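Local coordinates for glycerol dehydrogenase (Schizosaccharomyces pombe, PDB 1TA9), which catalyses the NAD-dependent oxidation of glycerol to dihydroxyacetone at a zinc site, serving the assimilation of glycerol, at residues L311-A323 with H333-L347. Residues are numbered along the deposited sequence; the frame is centred on the assembly and turned at random.
Sequences LAAAHAIHNGMTA and HGEKVAYGTLVQVVL. With ZN (zinc ion), chain I.
His315 and His333 meet at the zinc ion, each binding it through NE2 at 2.2 Å; Asp232 is the third protein ligand, and a bound glycerol lies beside His315. Glu239 holds the second nitrogen of the His315 ring, ND1, fixing its rotation, while Val337 CG2 packs over one face in a CH-pi contact, 3.9 Å from the centroid. His318 is second-shell to His333. Its ring receives the edge of His333 on its face, an offset edge-to-face pair with planes at 69°; a chi1 of 155°, roughly anti to N, sets the ring there. Its ND1 donates to Asn319 OD1, and its NE2 shares a water with Lys336 NZ. Without the imidazole, as with an alanine here, the edge of the His333 ring would probably lose the face it packs on, and the water a partner. This pair of helices belongs to the all-helical, metal-binding domain of the iron-containing alcohol dehydrogenase fold; their axes come within 7.5 Å, with 124° between their N-to-C directions. The backbones are closest where Ala314 faces Gly340: Ala314 CA makes a CA-H...O contact with Gly340 O (3.5 Å), and a CB on Gly340 would clash with Ala314 O. Farther along, the extended Gln344 places OE1 2.9 Å from Ala314 N, a hydrogen bond in the carbonyl plane at the start of helix 313-322; its NE2 goes to Glu348. Met321 CE rests on backbone at Lys336 O and Gly340 CA, and Ala313 CB meets Leu347 CD1.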
loop_
_atom_site.group_PDB
_atom_site.type_symbol
_atom_site.label_atom_id
_atom_site.label_comp_id
_atom_site.label_asym_id
_atom_site.label_seq_id
_atom_site.Cartn_x
_atom_site.Cartn_y
_atom_site.Cartn_z
ATOM N N LEU B 311 23.096 11.722 -24.381
ATOM C CA LEU B 311 22.426 10.914 -25.386
ATOM C C LEU B 311 23.006 9.510 -25.265
ATOM O O LEU B 311 24.125 9.331 -24.773
ATOM C CB LEU B 311 22.688 11.465 -26.794
ATOM C CG LEU B 311 22.194 12.883 -27.090
ATOM C CD1 LEU B 311 22.483 13.239 -28.546
ATOM C CD2 LEU B 311 20.694 12.968 -26.802
ATOM N N ALA B 312 22.248 8.514 -25.701
ATOM C CA ALA B 312 22.715 7.140 -25.625
ATOM C C ALA B 312 22.400 6.374 -26.908
ATOM O O ALA B 312 22.728 6.831 -28.005
ATOM C CB ALA B 312 22.091 6.443 -24.412
ATOM N N ALA B 313 21.759 5.216 -26.776
ATOM C CA ALA B 313 21.437 4.404 -27.943
ATOM C C ALA B 313 20.347 4.984 -28.840
ATOM O O ALA B 313 20.475 4.956 -30.064
ATOM C CB ALA B 313 21.048 2.998 -27.508
ATOM N N ALA B 314 19.281 5.503 -28.239
ATOM C CA ALA B 314 18.163 6.048 -29.008
ATOM C C ALA B 314 18.588 6.953 -30.162
ATOM O O ALA B 314 18.245 6.699 -31.316
ATOM C CB ALA B 314 17.207 6.798 -28.085
ATOM N N HIS B 315 19.335 8.008 -29.861
ATOM C CA HIS B 315 19.763 8.917 -30.920
ATOM C C HIS B 315 20.786 8.314 -31.869
ATOM O O HIS B 315 20.805 8.639 -33.055
ATOM C CB HIS B 315 20.276 10.226 -30.321
ATOM C CG HIS B 315 19.181 11.205 -30.039
ATOM N ND1 HIS B 315 18.225 10.987 -29.070
ATOM C CD2 HIS B 315 18.832 12.353 -30.663
ATOM C CE1 HIS B 315 17.331 11.959 -29.111
ATOM N NE2 HIS B 315 17.676 12.799 -30.069
ATOM N N ALA B 316 21.632 7.429 -31.358
ATOM C CA ALA B 316 22.620 6.777 -32.209
ATOM C C ALA B 316 21.857 5.938 -33.238
ATOM O O ALA B 316 22.228 5.875 -34.414
ATOM C CB ALA B 316 23.531 5.893 -31.368
ATOM N N ILE B 317 20.780 5.302 -32.787
ATOM C CA ILE B 317 19.954 4.480 -33.662
ATOM C C ILE B 317 19.244 5.369 -34.678
ATOM O O ILE B 317 19.095 4.994 -35.843
ATOM C CB ILE B 317 18.930 3.669 -32.844
ATOM C CG1 ILE B 317 19.681 2.688 -31.942
ATOM C CG2 ILE B 317 17.981 2.921 -33.773
ATOM C CD1 ILE B 317 18.828 2.026 -30.898
ATOM N N HIS B 318 18.814 6.547 -34.235
ATOM C CA HIS B 318 18.158 7.495 -35.129
ATOM C C HIS B 318 19.119 7.852 -36.263
ATOM O O HIS B 318 18.724 7.903 -37.429
ATOM C CB HIS B 318 17.753 8.761 -34.366
ATOM C CG HIS B 318 17.638 9.982 -35.230
ATOM N ND1 HIS B 318 18.738 10.679 -35.682
ATOM C CD2 HIS B 318 16.556 10.627 -35.729
ATOM C CE1 HIS B 318 18.341 11.699 -36.421
ATOM N NE2 HIS B 318 17.020 11.691 -36.465
ATOM N N ASN B 319 20.382 8.086 -35.915
ATOM C CA ASN B 319 21.390 8.436 -36.912
ATOM C C ASN B 319 21.671 7.267 -37.852
ATOM O O ASN B 319 21.897 7.464 -39.046
ATOM C CB ASN B 319 22.687 8.882 -36.231
ATOM C CG ASN B 319 22.509 10.150 -35.419
ATOM O OD1 ASN B 319 21.637 10.967 -35.712
ATOM N ND2 ASN B 319 23.347 10.330 -34.407
ATOM N N GLY B 320 21.652 6.052 -37.314
ATOM C CA GLY B 320 21.893 4.885 -38.145
ATOM C C GLY B 320 20.765 4.679 -39.143
ATOM O O GLY B 320 21.005 4.321 -40.298
ATOM N N MET B 321 19.533 4.910 -38.693
ATOM C CA MET B 321 18.342 4.751 -39.530
ATOM C C MET B 321 18.371 5.633 -40.769
ATOM O O MET B 321 17.931 5.225 -41.844
ATOM C CB MET B 321 17.079 5.094 -38.739
ATOM C CG MET B 321 16.685 4.103 -37.665
ATOM S SD MET B 321 15.211 4.690 -36.784
ATOM C CE MET B 321 15.913 5.178 -35.219
ATOM N N THR B 322 18.868 6.853 -40.612
ATOM C CA THR B 322 18.926 7.784 -41.727
ATOM C C THR B 322 19.715 7.181 -42.881
ATOM O O THR B 322 19.508 7.540 -44.039
ATOM C CB THR B 322 19.582 9.109 -41.309
ATOM O OG1 THR B 322 20.982 8.901 -41.091
ATOM C CG2 THR B 322 18.947 9.631 -40.026
ATOM N N ALA B 323 20.614 6.254 -42.558
ATOM C CA ALA B 323 21.435 5.599 -43.571
ATOM C C ALA B 323 20.609 4.670 -44.454
ATOM O O ALA B 323 21.084 4.208 -45.488
ATOM C CB ALA B 323 22.562 4.821 -42.908
ATOM N N HIS B 333 12.420 14.116 -37.200
ATOM C CA HIS B 333 13.387 13.705 -36.193
ATOM C C HIS B 333 12.786 12.909 -35.035
ATOM O O HIS B 333 13.257 11.815 -34.716
ATOM C CB HIS B 333 14.102 14.929 -35.629
ATOM C CG HIS B 333 15.129 14.593 -34.599
ATOM N ND1 HIS B 333 16.280 13.897 -34.899
ATOM C CD2 HIS B 333 15.164 14.823 -33.265
ATOM C CE1 HIS B 333 16.980 13.712 -33.795
ATOM N NE2 HIS B 333 16.324 14.263 -32.790
ATOM N N GLY B 334 11.757 13.469 -34.404
ATOM C CA GLY B 334 11.121 12.803 -33.280
ATOM C C GLY B 334 10.454 11.478 -33.605
ATOM O O GLY B 334 10.360 10.596 -32.747
ATOM N N GLU B 335 9.969 11.333 -34.832
ATOM C CA GLU B 335 9.315 10.096 -35.238
ATOM C C GLU B 335 10.351 8.981 -35.253
ATOM O O GLU B 335 10.070 7.851 -34.859
ATOM C CB GLU B 335 8.660 10.286 -36.612
ATOM C CG GLU B 335 7.739 11.511 -36.616
ATOM C CD GLU B 335 7.103 11.817 -37.961
ATOM O OE1 GLU B 335 7.729 11.533 -39.002
ATOM O OE2 GLU B 335 5.983 12.373 -37.967
ATOM N N LYS B 336 11.559 9.309 -35.692
ATOM C CA LYS B 336 12.634 8.330 -35.726
ATOM C C LYS B 336 13.171 8.083 -34.315
ATOM O O LYS B 336 13.434 6.943 -33.937
ATOM C CB LYS B 336 13.764 8.816 -36.646
ATOM C CG LYS B 336 13.399 8.784 -38.132
ATOM C CD LYS B 336 14.515 9.340 -39.017
ATOM C CE LYS B 336 14.710 10.836 -38.809
ATOM N NZ LYS B 336 15.734 11.404 -39.737
ATOM N N VAL B 337 13.320 9.150 -33.534
ATOM C CA VAL B 337 13.834 9.022 -32.171
ATOM C C VAL B 337 12.936 8.154 -31.294
ATOM O O VAL B 337 13.422 7.382 -30.465
ATOM C CB VAL B 337 14.002 10.406 -31.497
ATOM C CG1 VAL B 337 14.257 10.231 -29.998
ATOM C CG2 VAL B 337 15.172 11.148 -32.124
ATOM N N ALA B 338 11.627 8.289 -31.468
ATOM C CA ALA B 338 10.686 7.497 -30.686
ATOM C C ALA B 338 10.933 6.012 -30.952
ATOM O O ALA B 338 11.025 5.216 -30.014
ATOM C CB ALA B 338 9.258 7.874 -31.045
ATOM N N TYR B 339 11.043 5.633 -32.223
ATOM C CA TYR B 339 11.294 4.232 -32.547
ATOM C C TYR B 339 12.642 3.831 -31.947
ATOM O O TYR B 339 12.779 2.752 -31.374
ATOM C CB TYR B 339 11.320 4.010 -34.064
ATOM C CG TYR B 339 11.254 2.545 -34.450
ATOM C CD1 TYR B 339 10.027 1.913 -34.654
ATOM C CD2 TYR B 339 12.416 1.775 -34.557
ATOM C CE1 TYR B 339 9.954 0.549 -34.958
ATOM C CE2 TYR B 339 12.353 0.408 -34.854
ATOM C CZ TYR B 339 11.121 -0.196 -35.054
ATOM O OH TYR B 339 11.059 -1.545 -35.335
ATOM N N GLY B 340 13.629 4.713 -32.082
ATOM C CA GLY B 340 14.953 4.446 -31.545
ATOM C C GLY B 340 14.947 4.257 -30.038
ATOM O O GLY B 340 15.768 3.515 -29.496
ATOM N N THR B 341 14.026 4.933 -29.359
ATOM C CA THR B 341 13.917 4.817 -27.912
ATOM C C THR B 341 13.402 3.419 -27.564
ATOM O O THR B 341 13.853 2.809 -26.596
ATOM C CB THR B 341 12.974 5.902 -27.340
ATOM O OG1 THR B 341 13.509 7.197 -27.652
ATOM C CG2 THR B 341 12.852 5.774 -25.819
ATOM N N LEU B 342 12.468 2.904 -28.360
ATOM C CA LEU B 342 11.951 1.563 -28.114
ATOM C C LEU B 342 13.072 0.559 -28.350
ATOM O O LEU B 342 13.162 -0.460 -27.663
ATOM C CB LEU B 342 10.769 1.249 -29.035
ATOM C CG LEU B 342 9.458 1.996 -28.754
ATOM C CD1 LEU B 342 8.374 1.491 -29.705
ATOM C CD2 LEU B 342 9.030 1.778 -27.307
ATOM N N VAL B 343 13.928 0.843 -29.325
ATOM C CA VAL B 343 15.042 -0.050 -29.603
ATOM C C VAL B 343 15.977 -0.042 -28.393
ATOM O O VAL B 343 16.486 -1.092 -27.993
ATOM C CB VAL B 343 15.832 0.384 -30.863
ATOM C CG1 VAL B 343 17.005 -0.569 -31.092
ATOM C CG2 VAL B 343 14.911 0.375 -32.091
ATOM N N GLN B 344 16.201 1.131 -27.800
ATOM C CA GLN B 344 17.074 1.187 -26.626
ATOM C C GLN B 344 16.458 0.375 -25.494
ATOM O O GLN B 344 17.170 -0.240 -24.705
ATOM C CB GLN B 344 17.315 2.628 -26.139
ATOM C CG GLN B 344 18.219 2.648 -24.892
ATOM C CD GLN B 344 18.802 4.008 -24.563
ATOM O OE1 GLN B 344 19.063 4.819 -25.453
ATOM N NE2 GLN B 344 19.039 4.254 -23.273
ATOM N N VAL B 345 15.130 0.373 -25.420
ATOM C CA VAL B 345 14.424 -0.377 -24.385
ATOM C C VAL B 345 14.690 -1.868 -24.550
ATOM O O VAL B 345 14.786 -2.607 -23.567
ATOM C CB VAL B 345 12.901 -0.095 -24.445
ATOM C CG1 VAL B 345 12.137 -1.139 -23.660
ATOM C CG2 VAL B 345 12.624 1.293 -23.876
ATOM N N VAL B 346 14.807 -2.308 -25.798
ATOM C CA VAL B 346 15.094 -3.705 -26.072
ATOM C C VAL B 346 16.544 -3.988 -25.676
ATOM O O VAL B 346 16.840 -5.014 -25.060
ATOM C CB VAL B 346 14.879 -4.030 -27.572
ATOM C CG1 VAL B 346 15.302 -5.462 -27.872
ATOM C CG2 VAL B 346 13.408 -3.833 -27.929
ATOM N N LEU B 347 17.445 -3.067 -26.016
ATOM C CA LEU B 347 18.859 -3.230 -25.677
ATOM C C LEU B 347 19.072 -3.181 -24.163
ATOM O O LEU B 347 19.987 -3.821 -23.639
ATOM C CB LEU B 347 19.701 -2.148 -26.366
ATOM C CG LEU B 347 19.740 -2.220 -27.899
ATOM C CD1 LEU B 347 20.555 -1.061 -28.454
ATOM C CD2 LEU B 347 20.353 -3.548 -28.333
HETATM ZN ZN ZN I . 16.669 14.676 -30.603
HETATM O O HOH W 1 16.051 13.670 -38.570
#